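Local structure of cell wall surface anchor family protein (Streptococcus agalactiae, 3PHS) at residues A[19-24]-A[40-45]; A[130-135]-A[198-203]; A[158-163]-A[204-209]. The protein serves as the minor pilin GBS52 of the streptococcal pilus and mediates adhesion to lung epithelial cells through an IgG-like domain. All coordinates share one frame; numbering follows the deposited sequence.

Contact 1: A[19-24]-A[40-45]; sequences HLEARD and TPIEGV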
# COMPACT_ATOMS: atom_id res chain seq x y z
N HIS A 19 -16.28 3.57 7.24
CA HIS A 19 -15.37 3.24 6.15
C HIS A 19 -16.14 3.02 4.83
O HIS A 19 -16.77 1.99 4.66
CB HIS A 19 -14.57 1.98 6.53
CG HIS A 19 -13.48 1.63 5.55
ND1 HIS A 19 -12.14 1.72 5.86
CD2 HIS A 19 -13.55 1.19 4.27
CE1 HIS A 19 -11.43 1.37 4.80
NE2 HIS A 19 -12.25 1.04 3.83
N LEU A 20 -16.09 4.01 3.93
CA LEU A 20 -16.82 3.98 2.65
C LEU A 20 -15.86 4.10 1.50
O LEU A 20 -14.96 4.95 1.51
CB LEU A 20 -17.83 5.15 2.56
CG LEU A 20 -18.85 5.24 3.71
CD1 LEU A 20 -19.75 6.46 3.57
CD2 LEU A 20 -19.67 3.94 3.78
N GLU A 21 -16.04 3.25 0.49
CA GLU A 21 -15.33 3.43 -0.76
C GLU A 21 -16.22 4.31 -1.64
O GLU A 21 -17.29 3.88 -2.08
CB GLU A 21 -15.00 2.08 -1.42
CG GLU A 21 -13.88 1.34 -0.68
CD GLU A 21 -13.51 -0.01 -1.27
OE1 GLU A 21 -14.20 -0.51 -2.19
OE2 GLU A 21 -12.52 -0.59 -0.77
N ALA A 22 -15.76 5.53 -1.86
CA ALA A 22 -16.52 6.54 -2.59
C ALA A 22 -15.74 6.97 -3.82
O ALA A 22 -14.52 6.81 -3.87
CB ALA A 22 -16.80 7.75 -1.68
N ARG A 23 -16.44 7.53 -4.80
CA ARG A 23 -15.81 8.10 -6.00
C ARG A 23 -15.27 9.50 -5.70
O ARG A 23 -15.81 10.21 -4.83
CB ARG A 23 -16.84 8.21 -7.14
CG ARG A 23 -17.57 6.91 -7.52
CD ARG A 23 -18.81 7.19 -8.39
NE ARG A 23 -19.93 7.78 -7.62
CZ ARG A 23 -21.15 8.02 -8.11
NH1 ARG A 23 -21.43 7.70 -9.37
NH2 ARG A 23 -22.10 8.57 -7.36
N ASP A 24 -14.24 9.93 -6.43
CA ASP A 24 -13.68 11.26 -6.20
C ASP A 24 -14.80 12.30 -6.23
O ASP A 24 -14.78 13.25 -5.44
CB ASP A 24 -12.57 11.61 -7.21
CG ASP A 24 -11.23 10.92 -6.92
OD1 ASP A 24 -11.14 10.09 -5.98
OD2 ASP A 24 -10.26 11.21 -7.65
N THR A 40 -19.72 3.10 -0.58
CA THR A 40 -20.04 1.71 -0.28
C THR A 40 -19.38 1.30 1.02
O THR A 40 -18.17 1.43 1.15
CB THR A 40 -19.53 0.77 -1.41
OG1 THR A 40 -19.97 1.27 -2.68
CG2 THR A 40 -20.04 -0.66 -1.21
N PRO A 41 -20.17 0.80 1.98
CA PRO A 41 -19.58 0.40 3.25
C PRO A 41 -18.76 -0.84 3.06
O PRO A 41 -19.12 -1.72 2.24
CB PRO A 41 -20.80 0.07 4.12
CG PRO A 41 -21.85 -0.33 3.15
CD PRO A 41 -21.63 0.61 1.98
N ILE A 42 -17.66 -0.91 3.81
CA ILE A 42 -16.79 -2.07 3.81
C ILE A 42 -16.79 -2.67 5.20
O ILE A 42 -16.48 -2.00 6.18
CB ILE A 42 -15.32 -1.74 3.41
CG1 ILE A 42 -15.27 -0.93 2.11
CG2 ILE A 42 -14.48 -3.05 3.34
CD1 ILE A 42 -15.89 -1.64 0.89
N GLU A 43 -17.09 -3.97 5.27
CA GLU A 43 -17.04 -4.69 6.55
C GLU A 43 -15.65 -5.31 6.76
O GLU A 43 -14.95 -5.66 5.79
CB GLU A 43 -18.16 -5.75 6.58
CG GLU A 43 -18.31 -6.51 7.92
CD GLU A 43 -17.33 -7.67 8.08
OE1 GLU A 43 -17.01 -8.05 9.24
OE2 GLU A 43 -16.84 -8.21 7.06
N GLY A 44 -15.26 -5.49 8.03
CA GLY A 44 -14.05 -6.25 8.37
C GLY A 44 -12.75 -5.47 8.44
O GLY A 44 -11.67 -6.06 8.60
N VAL A 45 -12.83 -4.14 8.31
CA VAL A 45 -11.63 -3.30 8.39
C VAL A 45 -11.32 -3.01 9.85
O VAL A 45 -12.21 -2.57 10.62
CB VAL A 45 -11.75 -1.96 7.57
CG1 VAL A 45 -10.46 -1.10 7.68
CG2 VAL A 45 -12.06 -2.23 6.09
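Val-45 sets its CG2 methyl over the centre of one face of the His-19 imidazole: CG2 sits 3.9 Å from the centroid of the His-19 ring and only 8° off the ring normal, a CH-pi contact. Ile-42 approaches the same ring from the edge, near its plane, with CG1 3.5 Å from CD2 of His-19. With CG of His-19 anti to the backbone N (chi1 -173°), the ring is brought up to segment 40-45, where both residues can meet it. Farther out along Ile-42, CD1 packs against the carboxylate carbon CD of Glu-21 at 3.6 Å, the two side chains crossing at about a right angle. On the sheet face opposite Glu-21 and Thr-40, Leu-20 CD2 lies 3.6 Å from Pro-41 CA.

Behind these side chains lies a short antiparallel pairing. Glu-21 and Thr-40 form the hydrogen-bonded pair, with Glu-21 N to Thr-40 O at 2.9 Å and Thr-40 N to Glu-21 O at 3.0 Å. Ile-42 N adds a 3.2 Å bond to His-19 O. Pro-41, lacking an N-H, occupies the non-hydrogen-bonded position opposite Leu-20, where none is required. In the second shell, Tyr-47 OH bonds His-19 ND1, and Thr-84 OG1 takes up both Ile-42 O and Val-45 N. Face, edge and ND1 of the imidazole are therefore each engaged, which should restrict its rotation, while backbone bonds supply the polar part of the pairing.

Contact 2: A[130-135]-A[198-203]; sequences KIIWST and GLIHGD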
# COMPACT_ATOMS: atom_id res chain seq x y z
N LYS A 130 -10.26 9.18 4.97
CA LYS A 130 -10.02 9.33 3.53
C LYS A 130 -9.45 8.02 3.02
O LYS A 130 -8.42 7.55 3.52
CB LYS A 130 -9.06 10.48 3.25
CG LYS A 130 -9.59 11.82 3.77
CD LYS A 130 -8.60 12.98 3.56
CE LYS A 130 -9.08 14.22 4.33
NZ LYS A 130 -7.96 15.20 4.50
N ILE A 131 -10.16 7.40 2.09
CA ILE A 131 -9.86 6.04 1.71
C ILE A 131 -9.61 6.00 0.21
O ILE A 131 -10.41 6.50 -0.56
CB ILE A 131 -11.03 5.10 2.09
CG1 ILE A 131 -11.10 4.95 3.62
CG2 ILE A 131 -10.85 3.68 1.47
CD1 ILE A 131 -12.51 4.67 4.10
N ILE A 132 -8.49 5.40 -0.17
CA ILE A 132 -8.22 5.21 -1.59
C ILE A 132 -8.37 3.73 -1.93
O ILE A 132 -8.01 2.85 -1.13
CB ILE A 132 -6.85 5.80 -2.08
CG1 ILE A 132 -5.67 5.15 -1.35
CG2 ILE A 132 -6.84 7.35 -1.97
CD1 ILE A 132 -4.32 5.33 -2.09
N TRP A 133 -8.90 3.47 -3.12
CA TRP A 133 -9.26 2.10 -3.50
C TRP A 133 -9.21 1.84 -5.01
O TRP A 133 -9.12 0.70 -5.40
CB TRP A 133 -10.68 1.76 -2.99
CG TRP A 133 -11.72 2.69 -3.51
CD1 TRP A 133 -12.14 3.85 -2.93
CD2 TRP A 133 -12.46 2.55 -4.73
NE1 TRP A 133 -13.11 4.44 -3.72
CE2 TRP A 133 -13.32 3.66 -4.83
CE3 TRP A 133 -12.47 1.59 -5.76
CZ2 TRP A 133 -14.20 3.84 -5.91
CZ3 TRP A 133 -13.35 1.78 -6.84
CH2 TRP A 133 -14.19 2.89 -6.90
N SER A 134 -9.28 2.90 -5.83
CA SER A 134 -9.33 2.74 -7.30
C SER A 134 -8.05 2.12 -7.84
O SER A 134 -6.94 2.53 -7.45
CB SER A 134 -9.57 4.11 -7.95
OG SER A 134 -10.93 4.51 -7.78
N THR A 135 -8.18 1.16 -8.75
CA THR A 135 -6.98 0.41 -9.20
C THR A 135 -6.51 0.79 -10.60
O THR A 135 -7.25 1.35 -11.39
CB THR A 135 -7.20 -1.12 -9.14
OG1 THR A 135 -8.25 -1.52 -10.05
CG2 THR A 135 -7.52 -1.57 -7.70
N GLY A 198 -5.53 -4.52 -10.93
CA GLY A 198 -6.14 -4.52 -9.61
C GLY A 198 -5.18 -4.01 -8.53
O GLY A 198 -5.31 -4.40 -7.36
N LEU A 199 -4.22 -3.17 -8.92
CA LEU A 199 -3.33 -2.52 -7.94
C LEU A 199 -3.89 -1.16 -7.57
O LEU A 199 -4.11 -0.31 -8.44
CB LEU A 199 -1.89 -2.36 -8.48
CG LEU A 199 -1.14 -3.69 -8.70
CD1 LEU A 199 0.02 -3.51 -9.66
CD2 LEU A 199 -0.67 -4.30 -7.38
N ILE A 200 -4.10 -0.92 -6.28
CA ILE A 200 -4.59 0.39 -5.88
C ILE A 200 -3.55 1.42 -6.27
O ILE A 200 -2.34 1.18 -6.10
CB ILE A 200 -4.92 0.46 -4.38
CG1 ILE A 200 -6.00 -0.56 -4.04
CG2 ILE A 200 -5.36 1.91 -4.01
CD1 ILE A 200 -6.31 -0.70 -2.53
N HIS A 201 -4.00 2.55 -6.80
CA HIS A 201 -3.07 3.59 -7.27
C HIS A 201 -2.12 4.07 -6.16
O HIS A 201 -2.49 4.16 -4.98
CB HIS A 201 -3.82 4.74 -7.97
CG HIS A 201 -4.69 5.57 -7.06
ND1 HIS A 201 -4.23 6.71 -6.43
CD2 HIS A 201 -5.99 5.43 -6.70
CE1 HIS A 201 -5.21 7.23 -5.71
NE2 HIS A 201 -6.29 6.48 -5.86
N GLY A 202 -0.87 4.33 -6.55
CA GLY A 202 0.19 4.67 -5.59
C GLY A 202 1.54 4.14 -6.02
O GLY A 202 1.70 3.68 -7.16
N ASP A 203 2.50 4.17 -5.10
CA ASP A 203 3.89 3.86 -5.44
C ASP A 203 4.30 2.47 -5.02
O ASP A 203 4.02 2.03 -3.89
CB ASP A 203 4.84 4.91 -4.83
CG ASP A 203 4.64 6.29 -5.42
OD1 ASP A 203 4.04 6.40 -6.52
OD2 ASP A 203 5.08 7.27 -4.77
O HOH W 1 -9.42 5.75 -4.80
O HOH W 2 -6.70 -2.31 -12.32
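Ile-132 meets His-201 along its length: CB lies 3.9 Å from NE2 of the imidazole, and CD1 hangs over one face of that ring, offset toward the rim. With chi1 at 61°, CG1 of Ile-132 is wedged between the backbone N and the carbonyl carbon, a placement that carries CD1 on to the ring and to CG2 of Ile-200.

The CB of Trp-133 points away from segment 198-203, and its NE1 bonds Ala-22 O of the first domain. Its backbone does take part: Trp-133 O rests against CG1 of Ile-200, and Trp-133 N donates to water 1 at 2.9 Å. That water lies in the plane of the imidazole, at its edge, and makes a weak bond with His-201 NE2 at 3.4 Å.

Ser-134 provides the direct hydrogen bond of the contact, His-201 N to Ser-134 O at 3.0 Å, nearly straight (163° at the hydrogen) and in the carbonyl plane. The same oxygen faces the imidazole edge, 3.1 Å from CD2 of His-201.

Thr-135 opens strand 135-146 and forms an antiparallel, non-hydrogen-bonded pair with Ile-200, its CA 3.1 Å from Leu-199 O in a CA-H...O contact. Its CG2 covers Gly-198, whose phi of 74° favours glycine. Water 2 joins the two, 2.9 Å from Thr-135 OG1 and 2.9 Å from Gly-198 N, from which it accepts.

Segment 130-135 lies in the connection between strand 125-127 of the first domain and strand 135-146 of the second. One direct hydrogen bond, one well-formed water bridge and one weak one, together with the onset of beta pairing and apolar contacts, imply that the chain is held to the start of the second domain without charge pairing.

Contact 3: A[158-163]-A[204-209]; sequences FELYEK and YVLKEI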
# COMPACT_ATOMS: atom_id res chain seq x y z
N PHE A 158 10.47 -11.71 -10.52
CA PHE A 158 10.34 -10.48 -9.76
C PHE A 158 9.39 -10.67 -8.56
O PHE A 158 8.58 -11.59 -8.55
CB PHE A 158 9.71 -9.40 -10.65
CG PHE A 158 10.66 -8.78 -11.64
CD1 PHE A 158 10.81 -9.33 -12.91
CD2 PHE A 158 11.34 -7.61 -11.34
CE1 PHE A 158 11.68 -8.72 -13.85
CE2 PHE A 158 12.20 -7.01 -12.27
CZ PHE A 158 12.36 -7.58 -13.52
N GLU A 159 9.54 -9.79 -7.57
CA GLU A 159 8.53 -9.58 -6.53
C GLU A 159 8.10 -8.11 -6.61
O GLU A 159 8.84 -7.28 -7.12
CB GLU A 159 9.08 -9.91 -5.15
CG GLU A 159 9.31 -11.41 -4.98
CD GLU A 159 10.07 -11.76 -3.72
OE1 GLU A 159 10.54 -10.86 -2.99
OE2 GLU A 159 10.19 -12.98 -3.46
N LEU A 160 6.91 -7.81 -6.10
CA LEU A 160 6.39 -6.45 -6.07
C LEU A 160 6.09 -6.04 -4.63
O LEU A 160 5.57 -6.85 -3.86
CB LEU A 160 5.13 -6.36 -6.93
CG LEU A 160 4.50 -4.97 -7.06
CD1 LEU A 160 5.36 -4.01 -7.87
CD2 LEU A 160 3.11 -5.07 -7.69
N TYR A 161 6.45 -4.82 -4.26
CA TYR A 161 6.24 -4.29 -2.92
C TYR A 161 5.54 -2.95 -3.02
O TYR A 161 5.71 -2.25 -3.99
CB TYR A 161 7.59 -4.07 -2.23
CG TYR A 161 8.29 -5.36 -1.90
CD1 TYR A 161 9.02 -6.06 -2.88
CD2 TYR A 161 8.21 -5.91 -0.63
CE1 TYR A 161 9.65 -7.27 -2.57
CE2 TYR A 161 8.84 -7.09 -0.31
CZ TYR A 161 9.56 -7.77 -1.28
OH TYR A 161 10.17 -8.97 -0.93
N GLU A 162 4.79 -2.58 -1.98
CA GLU A 162 4.45 -1.17 -1.82
C GLU A 162 5.77 -0.44 -1.54
O GLU A 162 6.69 -1.04 -0.97
CB GLU A 162 3.47 -0.99 -0.64
CG GLU A 162 2.11 -1.66 -0.87
CD GLU A 162 1.16 -1.56 0.32
OE1 GLU A 162 1.54 -1.01 1.37
OE2 GLU A 162 0.02 -2.04 0.18
N LYS A 163 5.87 0.83 -1.94
CA LYS A 163 7.04 1.66 -1.61
C LYS A 163 7.35 1.58 -0.10
O LYS A 163 6.44 1.73 0.72
CB LYS A 163 6.83 3.12 -2.03
CG LYS A 163 8.13 3.91 -2.03
CD LYS A 163 7.94 5.39 -2.29
CE LYS A 163 9.26 6.12 -2.04
NZ LYS A 163 9.47 7.26 -2.98
N TYR A 204 4.96 1.77 -5.94
CA TYR A 204 5.37 0.39 -5.73
C TYR A 204 6.83 0.22 -6.15
O TYR A 204 7.43 1.10 -6.75
CB TYR A 204 4.48 -0.58 -6.54
CG TYR A 204 3.03 -0.59 -6.10
CD1 TYR A 204 2.15 0.40 -6.52
CD2 TYR A 204 2.55 -1.57 -5.23
CE1 TYR A 204 0.81 0.41 -6.10
CE2 TYR A 204 1.19 -1.58 -4.80
CZ TYR A 204 0.35 -0.58 -5.25
OH TYR A 204 -0.96 -0.57 -4.82
N VAL A 205 7.38 -0.94 -5.81
CA VAL A 205 8.77 -1.26 -6.15
C VAL A 205 8.82 -2.68 -6.68
O VAL A 205 8.36 -3.63 -6.03
CB VAL A 205 9.72 -1.09 -4.95
CG1 VAL A 205 11.14 -1.57 -5.29
CG2 VAL A 205 9.75 0.35 -4.47
N LEU A 206 9.39 -2.82 -7.88
CA LEU A 206 9.68 -4.13 -8.45
C LEU A 206 11.08 -4.57 -8.04
O LEU A 206 12.05 -3.84 -8.25
CB LEU A 206 9.59 -4.06 -9.98
CG LEU A 206 8.20 -4.15 -10.60
CD1 LEU A 206 8.29 -3.71 -12.06
CD2 LEU A 206 7.60 -5.57 -10.48
N LYS A 207 11.18 -5.74 -7.45
CA LYS A 207 12.45 -6.30 -7.08
C LYS A 207 12.80 -7.47 -7.99
O LYS A 207 12.06 -8.39 -8.08
CB LYS A 207 12.45 -6.69 -5.60
CG LYS A 207 13.80 -6.99 -5.04
CD LYS A 207 13.77 -7.27 -3.52
CE LYS A 207 15.07 -7.95 -3.03
NZ LYS A 207 14.98 -8.44 -1.65
N GLU A 208 13.90 -7.37 -8.72
CA GLU A 208 14.28 -8.47 -9.59
C GLU A 208 15.03 -9.49 -8.73
O GLU A 208 15.99 -9.14 -8.05
CB GLU A 208 15.16 -7.99 -10.75
CG GLU A 208 15.36 -9.07 -11.81
CD GLU A 208 16.17 -8.58 -13.02
OE1 GLU A 208 16.28 -7.36 -13.24
OE2 GLU A 208 16.67 -9.45 -13.75
N ILE A 209 14.57 -10.74 -8.78
CA ILE A 209 15.03 -11.81 -7.88
C ILE A 209 16.05 -12.69 -8.56
O ILE A 209 17.09 -13.04 -7.98
CB ILE A 209 13.84 -12.70 -7.41
CG1 ILE A 209 12.75 -11.86 -6.74
CG2 ILE A 209 14.31 -13.82 -6.47
CD1 ILE A 209 13.25 -10.96 -5.63
O HOH W 3 -1.38 -0.21 -1.65
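The Phe-158 ring carries the Glu-208 side chain over one face: CG of Glu-208 lies 4.0 Å from the ring centroid and 24° off the normal, a CH-pi contact offset toward the rim, with ring and carboxylate planes 36° apart. Tyr-204 has a backbone oxygen at its ring edge, Tyr-161 O being 3.5 Å from its CD2, while Arg-112 makes a cation-pi contact with that ring. The Tyr-161 ring meets Val-205 O at its edge, and its OH donates to Glu-159 OE1 at 2.8 Å, on the anti side but tilted out of the carboxylate plane.

These groups ride on the two central strands of a four-stranded antiparallel sheet in the prealbumin-like domain, whose hydrogen-bonded pairs are Glu-159 with Lys-207 and Tyr-161 with Val-205. Each pair is closed by two backbone bonds; the straightest, Lys-207 N to Glu-159 O, is 2.8 Å with 173° at the hydrogen. On the face of Phe-158 and Glu-208, Leu-160 CD1 touches Leu-206 CD2 at 3.8 Å, and strands 135-146 and 193-200 pack against this side. On the other, Glu-159 OE1 meets Ile-209 CD1 at 3.8 Å. Water 3 lies between Glu-162 OE2 (2.9 Å) and Tyr-204 OH, which also bonds Ile-200 O.

In the fold
Along the chain, contact 1 closes before contact 2 opens, whereas contacts 2 and 3 interleave. Contact 1 belongs to the first domain and contact 3 to the second; their centres are about 27 Å apart, on opposite sides of the chain's centre, and their nearest atoms about 12 Å apart. Contact 2 joins the two. Toward contact 1, Glu-21 CB packs 3.7 Å from Trp-133 CD1, and Trp-133 NE1 lies 2.8 Å from Ala-22 O, a probable hydrogen bond. Toward contact 3, Lys-163 N lies 2.9 Å from Asp-203 O in another, and Leu-199 packs on Leu-160. Segment 130-135 thus touches the pairing of contact 1, while segment 198-203 runs on into strand 202-210 of contact 3.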